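Local coordinates for protein aldehyde dehydrogenase (Anabaena variabilis, PDB 4H7N) that probably oxidises aldehydes to carboxylic acids with NAD+, at residues S268-Y273 / E363-P368; G235-I240 / Y390-A395. One frame throughout, in Å; residues are numbered along the deposited sequence.

Contact 1: S268-Y273 / E363-P368; sequences SIERIY and EETFGP
The EETFGP loop, a sequence signature of aldehyde dehydrogenases, is pinned to the start of strand 269-275 by Glu270, whose carboxylate reaches across to the amides of Thr365 and Phe366. Glu270 OE1 takes Thr365 N at 2.8 Å, on the syn side and close to the carboxylate plane. Glu270 OE2 takes the next amide, Phe366 N, at 2.9 Å, but from well above that plane. With CG anti to its own carbonyl carbon (chi1 -72°), the extended chain of Glu270 carries the carboxylate to the loop backbone, and two bonds to successive amides fix its rotation. Thr365 CB closes in on the same oxygen, 3.4 Å from Glu270 OE1, while Glu364 CG lies 3.9 Å from Glu270 OE2. OE1 also forms a salt bridge with Lys236, which probably helps keep Glu270 ionised in its buried setting. Thr365 OG1 turns to His320, and Glu364 OE2 to the amide of Gly235. In relatives the second glutamate of this signature binds the nicotinamide ribose of the cofactor, so a carboxylate gripping the two amides that follow it is consistent with a loop shaped for the NAD site.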
ATOM      1  N   SER A 268      -8.287 -10.083  20.611  1.00 25.51           N
ATOM      2  CA  SER A 268      -8.777 -10.326  21.926  1.00 25.36           C
ATOM      3  C   SER A 268      -9.137  -8.969  22.549  1.00 24.57           C
ATOM      4  O   SER A 268      -8.360  -8.003  22.426  1.00 23.92           O
ATOM      5  CB  SER A 268      -7.656 -10.969  22.794  1.00 25.85           C
ATOM      6  OG  SER A 268      -8.264 -11.473  23.941  1.00 30.14           O
ATOM      7  N   ILE A 269     -10.241  -8.935  23.290  1.00 22.34           N
ATOM      8  CA  ILE A 269     -10.579  -7.789  24.128  1.00 23.00           C
ATOM      9  C   ILE A 269      -9.581  -7.804  25.318  1.00 24.60           C
ATOM     10  O   ILE A 269      -9.545  -8.772  26.084  1.00 26.05           O
ATOM     11  CB  ILE A 269     -12.022  -7.840  24.655  1.00 24.78           C
ATOM     12  CG1 ILE A 269     -13.065  -7.808  23.529  1.00 26.10           C
ATOM     13  CG2 ILE A 269     -12.250  -6.700  25.662  1.00 25.55           C
ATOM     14  CD1 ILE A 269     -12.897  -6.629  22.558  1.00 26.26           C
ATOM     15  N   GLU A 270      -8.792  -6.750  25.469  1.00 24.41           N
ATOM     16  CA  GLU A 270      -7.781  -6.725  26.501  1.00 25.42           C
ATOM     17  C   GLU A 270      -7.974  -5.602  27.523  1.00 26.29           C
ATOM     18  O   GLU A 270      -7.216  -5.506  28.468  1.00 26.71           O
ATOM     19  CB  GLU A 270      -6.419  -6.596  25.844  1.00 27.99           C
ATOM     20  CG  GLU A 270      -5.971  -7.877  25.117  1.00 27.89           C
ATOM     21  CD  GLU A 270      -4.437  -8.060  24.985  1.00 29.33           C
ATOM     22  OE1 GLU A 270      -3.665  -7.291  25.594  1.00 27.15           O
ATOM     23  OE2 GLU A 270      -4.026  -8.987  24.230  1.00 30.14           O
ATOM     24  N   ARG A 271      -8.955  -4.736  27.307  1.00 27.31           N
ATOM     25  CA  ARG A 271      -9.275  -3.630  28.234  1.00 27.28           C
ATOM     26  C   ARG A 271     -10.778  -3.395  28.205  1.00 25.99           C
ATOM     27  O   ARG A 271     -11.346  -3.369  27.140  1.00 27.56           O
ATOM     28  CB  ARG A 271      -8.662  -2.325  27.786  1.00 26.81           C
ATOM     29  CG  ARG A 271      -7.214  -2.466  27.439  1.00 27.98           C
ATOM     30  CD  ARG A 271      -6.641  -1.134  27.037  1.00 26.45           C
ATOM     31  NE  ARG A 271      -6.782  -0.829  25.633  1.00 24.55           N
ATOM     32  CZ  ARG A 271      -7.093   0.377  25.141  1.00 25.01           C
ATOM     33  NH1 ARG A 271      -7.460   1.384  25.934  1.00 26.04           N
ATOM     34  NH2 ARG A 271      -7.122   0.562  23.833  1.00 24.46           N
ATOM     35  N   ILE A 272     -11.390  -3.204  29.363  1.00 26.91           N
ATOM     36  CA  ILE A 272     -12.825  -3.101  29.479  1.00 26.46           C
ATOM     37  C   ILE A 272     -13.185  -1.868  30.323  1.00 27.13           C
ATOM     38  O   ILE A 272     -12.701  -1.733  31.470  1.00 26.51           O
ATOM     39  CB  ILE A 272     -13.384  -4.372  30.124  1.00 27.40           C
ATOM     40  CG1 ILE A 272     -13.044  -5.601  29.266  1.00 27.35           C
ATOM     41  CG2 ILE A 272     -14.887  -4.265  30.207  1.00 28.21           C
ATOM     42  CD1 ILE A 272     -13.078  -6.900  30.085  1.00 28.50           C
ATOM     43  N   TYR A 273     -13.956  -0.957  29.724  1.00 25.67           N
ATOM     44  CA  TYR A 273     -14.378   0.284  30.362  1.00 26.17           C
ATOM     45  C   TYR A 273     -15.885   0.231  30.559  1.00 27.71           C
ATOM     46  O   TYR A 273     -16.609  -0.028  29.607  1.00 28.69           O
ATOM     47  CB  TYR A 273     -13.971   1.479  29.491  1.00 27.46           C
ATOM     48  CG  TYR A 273     -12.481   1.481  29.234  1.00 27.20           C
ATOM     49  CD1 TYR A 273     -11.596   1.960  30.185  1.00 27.37           C
ATOM     50  CD2 TYR A 273     -11.963   0.901  28.066  1.00 27.33           C
ATOM     51  CE1 TYR A 273     -10.226   1.872  30.001  1.00 28.02           C
ATOM     52  CE2 TYR A 273     -10.600   0.835  27.840  1.00 27.00           C
ATOM     53  CZ  TYR A 273      -9.736   1.314  28.817  1.00 27.18           C
ATOM     54  OH  TYR A 273      -8.408   1.248  28.563  1.00 26.60           O
ATOM     55  N   GLU A 363       0.454  -2.621  27.302  1.00 32.10           N
ATOM     56  CA  GLU A 363       1.195  -3.499  26.392  1.00 31.37           C
ATOM     57  C   GLU A 363       0.349  -4.732  26.079  1.00 30.14           C
ATOM     58  O   GLU A 363      -0.408  -5.173  26.921  1.00 28.64           O
ATOM     59  CB  GLU A 363       2.536  -3.906  27.000  1.00 35.64           C
ATOM     60  CG  GLU A 363       3.436  -2.693  27.272  1.00 40.04           C
ATOM     61  CD  GLU A 363       4.654  -3.004  28.137  1.00 45.62           C
ATOM     62  OE1 GLU A 363       5.031  -4.182  28.294  1.00 45.00           O
ATOM     63  OE2 GLU A 363       5.244  -2.040  28.674  1.00 53.74           O
ATOM     64  N   GLU A 364       0.496  -5.274  24.873  1.00 29.55           N
ATOM     65  CA  GLU A 364      -0.248  -6.442  24.452  1.00 32.18           C
ATOM     66  C   GLU A 364       0.012  -7.567  25.460  1.00 28.92           C
ATOM     67  O   GLU A 364       1.161  -7.873  25.775  1.00 28.99           O
ATOM     68  CB  GLU A 364       0.131  -6.874  23.009  1.00 33.39           C
ATOM     69  CG  GLU A 364      -0.749  -8.003  22.427  1.00 35.50           C
ATOM     70  CD  GLU A 364      -0.669  -8.144  20.874  1.00 36.37           C
ATOM     71  OE1 GLU A 364       0.491  -8.123  20.373  1.00 33.14           O
ATOM     72  OE2 GLU A 364      -1.750  -8.268  20.169  1.00 32.44           O
ATOM     73  N   THR A 365      -1.055  -8.167  25.948  1.00 26.60           N
ATOM     74  CA  THR A 365      -0.958  -9.265  26.927  1.00 27.16           C
ATOM     75  C   THR A 365      -1.033 -10.647  26.245  1.00 27.21           C
ATOM     76  O   THR A 365      -0.261 -11.557  26.566  1.00 26.34           O
ATOM     77  CB  THR A 365      -2.072  -9.062  27.972  1.00 28.43           C
ATOM     78  OG1 THR A 365      -1.902  -7.777  28.594  1.00 29.24           O
ATOM     79  CG2 THR A 365      -2.031 -10.115  29.070  1.00 29.06           C
ATOM     80  N   PHE A 366      -1.956 -10.800  25.278  1.00 26.29           N
ATOM     81  CA  PHE A 366      -2.119 -12.072  24.582  1.00 26.81           C
ATOM     82  C   PHE A 366      -2.423 -13.190  25.595  1.00 29.23           C
ATOM     83  O   PHE A 366      -1.915 -14.308  25.469  1.00 29.72           O
ATOM     84  CB  PHE A 366      -0.838 -12.391  23.789  1.00 26.90           C
ATOM     85  CG  PHE A 366      -1.054 -12.614  22.333  1.00 27.69           C
ATOM     86  CD1 PHE A 366      -1.559 -11.598  21.532  1.00 27.89           C
ATOM     87  CD2 PHE A 366      -0.778 -13.855  21.749  1.00 28.43           C
ATOM     88  CE1 PHE A 366      -1.761 -11.773  20.163  1.00 27.06           C
ATOM     89  CE2 PHE A 366      -0.985 -14.036  20.371  1.00 26.93           C
ATOM     90  CZ  PHE A 366      -1.457 -13.000  19.588  1.00 27.37           C
ATOM     91  N   GLY A 367      -3.244 -12.872  26.598  1.00 28.66           N
ATOM     92  CA  GLY A 367      -3.664 -13.827  27.627  1.00 27.57           C
ATOM     93  C   GLY A 367      -5.125 -13.636  28.000  1.00 29.57           C
ATOM     94  O   GLY A 367      -5.798 -12.734  27.478  1.00 28.82           O
ATOM     95  N   PRO A 368      -5.647 -14.470  28.929  1.00 28.51           N
ATOM     96  CA  PRO A 368      -7.091 -14.451  29.170  1.00 28.69           C
ATOM     97  C   PRO A 368      -7.440 -13.496  30.320  1.00 29.70           C
ATOM     98  O   PRO A 368      -8.115 -13.874  31.288  1.00 31.97           O
ATOM     99  CB  PRO A 368      -7.379 -15.901  29.542  1.00 28.21           C
ATOM    100  CG  PRO A 368      -6.160 -16.316  30.312  1.00 29.77           C
ATOM    101  CD  PRO A 368      -4.997 -15.563  29.665  1.00 29.02           C
TER
HETATM  102  O   HOH W   1      -7.536 -11.332  26.251  1.00 28.04           O
HETATM  103  O   HOH W   2      -5.250  -7.442  29.073  1.00 31.58           O

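Contact 2: G235-I240 / Y390-A395; sequences GKDPAI and YGLSAA
Ala239 and Ala395 face each other in a parallel bridge, with Ala395 bonded to the residues on either side of Ala239: its N donates to Pro238 O at 2.9 Å, and its O accepts Ile240 N at 2.9 Å. This is the tight part. The two methyls stand side by side on one face of the sheet, CB to CB, and Pro238 CD packs 3.8 Å from Ala394 CB. Two residues before Ala395 a side chain replaces the backbone as acceptor: Asp237, its CG anti to the carbonyl carbon (chi1 -68°), brings OD1 to Ser393 N at 3.0 Å, met from above the carboxylate plane. Next to this the contact is looser, though still buried, and a water takes over from direct bonds, receiving Lys236 N and Leu392 N and donating to Asp237 OD1 at 2.6 Å. The segments close up again where the Tyr390 ring lays one face over Gly235 C, offset toward the rim, with Tyr390 CD2 3.7 Å from Lys236 CB. With an alanine in place of Asp237, Ser393 N would probably lose its acceptor and the water one of its three anchors. Strand 237-241 continues the sheet on its other edge by bonding to strand 269-275, while Pro238 and Ile240 rest on helix 378-386 and Ala239 meets Ile269.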
ATOM      1  N   GLY A 235      -2.790  -5.779  18.727  1.00 29.51           N
ATOM      2  CA  GLY A 235      -3.823  -4.927  19.209  1.00 29.50           C
ATOM      3  C   GLY A 235      -3.898  -4.920  20.727  1.00 28.34           C
ATOM      4  O   GLY A 235      -3.358  -5.798  21.404  1.00 25.67           O
ATOM      5  N   LYS A 236      -4.583  -3.907  21.232  1.00 26.70           N
ATOM      6  CA  LYS A 236      -5.011  -3.861  22.609  1.00 26.97           C
ATOM      7  C   LYS A 236      -6.484  -3.434  22.596  1.00 26.44           C
ATOM      8  O   LYS A 236      -6.885  -2.331  23.044  1.00 25.56           O
ATOM      9  CB  LYS A 236      -4.120  -2.882  23.387  1.00 27.31           C
ATOM     10  CG  LYS A 236      -4.235  -2.994  24.881  1.00 28.87           C
ATOM     11  CD  LYS A 236      -3.377  -4.094  25.446  1.00 29.23           C
ATOM     12  CE  LYS A 236      -3.502  -4.198  26.974  1.00 28.65           C
ATOM     13  NZ  LYS A 236      -3.053  -5.528  27.440  1.00 29.25           N
ATOM     14  N   ASP A 237      -7.309  -4.302  22.045  1.00 25.37           N
ATOM     15  CA  ASP A 237      -8.663  -3.898  21.736  1.00 25.43           C
ATOM     16  C   ASP A 237      -9.500  -3.592  22.997  1.00 24.16           C
ATOM     17  O   ASP A 237      -9.551  -4.417  23.920  1.00 23.56           O
ATOM     18  CB  ASP A 237      -9.359  -4.937  20.883  1.00 25.05           C
ATOM     19  CG  ASP A 237      -8.783  -5.059  19.437  1.00 28.68           C
ATOM     20  OD1 ASP A 237      -7.751  -4.406  19.016  1.00 26.19           O
ATOM     21  OD2 ASP A 237      -9.388  -5.891  18.690  1.00 27.46           O
ATOM     22  N   PRO A 238     -10.100  -2.383  23.070  1.00 23.50           N
ATOM     23  CA  PRO A 238     -10.984  -2.038  24.186  1.00 23.80           C
ATOM     24  C   PRO A 238     -12.457  -2.365  23.938  1.00 23.39           C
ATOM     25  O   PRO A 238     -12.915  -2.337  22.796  1.00 24.24           O
ATOM     26  CB  PRO A 238     -10.807  -0.583  24.294  1.00 23.72           C
ATOM     27  CG  PRO A 238     -10.568  -0.131  22.883  1.00 24.84           C
ATOM     28  CD  PRO A 238      -9.873  -1.256  22.189  1.00 22.82           C
ATOM     29  N   ALA A 239     -13.174  -2.657  25.005  1.00 24.09           N
ATOM     30  CA  ALA A 239     -14.644  -2.688  24.994  1.00 24.10           C
ATOM     31  C   ALA A 239     -15.136  -1.614  25.939  1.00 25.52           C
ATOM     32  O   ALA A 239     -14.612  -1.471  27.063  1.00 25.27           O
ATOM     33  CB  ALA A 239     -15.150  -4.083  25.427  1.00 23.73           C
ATOM     34  N   ILE A 240     -16.119  -0.849  25.478  1.00 25.72           N
ATOM     35  CA  ILE A 240     -16.784   0.201  26.231  1.00 26.58           C
ATOM     36  C   ILE A 240     -18.227  -0.280  26.415  1.00 27.28           C
ATOM     37  O   ILE A 240     -18.935  -0.628  25.421  1.00 26.85           O
ATOM     38  CB  ILE A 240     -16.794   1.543  25.459  1.00 26.44           C
ATOM     39  CG1 ILE A 240     -15.372   2.097  25.297  1.00 27.48           C
ATOM     40  CG2 ILE A 240     -17.575   2.597  26.223  1.00 27.40           C
ATOM     41  CD1 ILE A 240     -15.293   3.336  24.394  1.00 28.73           C
ATOM     42  N   TYR A 390      -1.889   1.089  19.776  1.00 28.39           N
ATOM     43  CA  TYR A 390      -2.541   0.186  18.858  1.00 26.73           C
ATOM     44  C   TYR A 390      -3.818   0.792  18.245  1.00 26.82           C
ATOM     45  O   TYR A 390      -4.213   1.911  18.577  1.00 25.52           O
ATOM     46  CB  TYR A 390      -2.902  -1.093  19.635  1.00 28.83           C
ATOM     47  CG  TYR A 390      -1.668  -1.858  20.070  1.00 29.82           C
ATOM     48  CD1 TYR A 390      -0.950  -2.553  19.129  1.00 33.78           C
ATOM     49  CD2 TYR A 390      -1.191  -1.867  21.393  1.00 31.73           C
ATOM     50  CE1 TYR A 390       0.173  -3.279  19.486  1.00 33.90           C
ATOM     51  CE2 TYR A 390      -0.079  -2.636  21.750  1.00 31.55           C
ATOM     52  CZ  TYR A 390       0.589  -3.325  20.774  1.00 32.37           C
ATOM     53  OH  TYR A 390       1.723  -4.097  20.934  1.00 39.84           O
ATOM     54  N   GLY A 391      -4.463   0.047  17.354  1.00 23.86           N
ATOM     55  CA  GLY A 391      -5.655   0.565  16.699  1.00 24.62           C
ATOM     56  C   GLY A 391      -6.262  -0.432  15.761  1.00 24.21           C
ATOM     57  O   GLY A 391      -6.664  -0.090  14.644  1.00 23.99           O
ATOM     58  N   LEU A 392      -6.366  -1.680  16.238  1.00 23.45           N
ATOM     59  CA  LEU A 392      -6.848  -2.742  15.409  1.00 23.71           C
ATOM     60  C   LEU A 392      -8.383  -2.794  15.456  1.00 23.73           C
ATOM     61  O   LEU A 392      -9.047  -2.636  14.411  1.00 22.28           O
ATOM     62  CB  LEU A 392      -6.246  -4.098  15.869  1.00 24.44           C
ATOM     63  CG  LEU A 392      -6.394  -5.250  14.908  1.00 26.77           C
ATOM     64  CD1 LEU A 392      -5.732  -4.993  13.562  1.00 29.45           C
ATOM     65  CD2 LEU A 392      -5.830  -6.563  15.455  1.00 28.88           C
ATOM     66  N   SER A 393      -8.943  -3.039  16.649  1.00 22.56           N
ATOM     67  CA  SER A 393     -10.401  -3.099  16.781  1.00 23.16           C
ATOM     68  C   SER A 393     -10.875  -2.573  18.121  1.00 22.30           C
ATOM     69  O   SER A 393     -10.076  -2.271  19.000  1.00 21.90           O
ATOM     70  CB  SER A 393     -10.892  -4.569  16.646  1.00 24.61           C
ATOM     71  OG  SER A 393      -9.868  -5.436  16.175  1.00 26.25           O
ATOM     72  N   ALA A 394     -12.188  -2.621  18.310  1.00 21.79           N
ATOM     73  CA  ALA A 394     -12.837  -2.237  19.553  1.00 23.06           C
ATOM     74  C   ALA A 394     -14.287  -2.713  19.577  1.00 22.14           C
ATOM     75  O   ALA A 394     -14.831  -3.148  18.576  1.00 25.08           O
ATOM     76  CB  ALA A 394     -12.787  -0.719  19.758  1.00 22.74           C
ATOM     77  N   ALA A 395     -14.910  -2.594  20.726  1.00 22.78           N
ATOM     78  CA  ALA A 395     -16.334  -2.915  20.869  1.00 23.20           C
ATOM     79  C   ALA A 395     -17.039  -1.844  21.703  1.00 23.47           C
ATOM     80  O   ALA A 395     -16.456  -1.340  22.678  1.00 23.47           O
ATOM     81  CB  ALA A 395     -16.499  -4.267  21.497  1.00 23.46           C
TER
HETATM   82  O   HOH W   3      -6.099  -2.400  19.107  1.00 23.59           O

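The centres of the two contacts lie 9 Å apart in one parallel region of a mixed sheet, where strands 369-375, 269-275, 237-241 and 393-397 follow one another across it. Along the chain, contact 1 is nested inside the long loop that contact 2 closes. Lys236 joins them: its NZ lies 2.6 Å from Glu270 OE1 in a salt bridge and also probably bonds Glu363 O. Contact 1 thus fixes the loop leading into strand 369-375, and contact 2 pairs strands 237-241 and 393-397, on the other side of strand 269-275. Both lie near Glu232, the predicted active-site residue, about 9 Å from the Glu364 side chain and about 4 Å from that of Leu392.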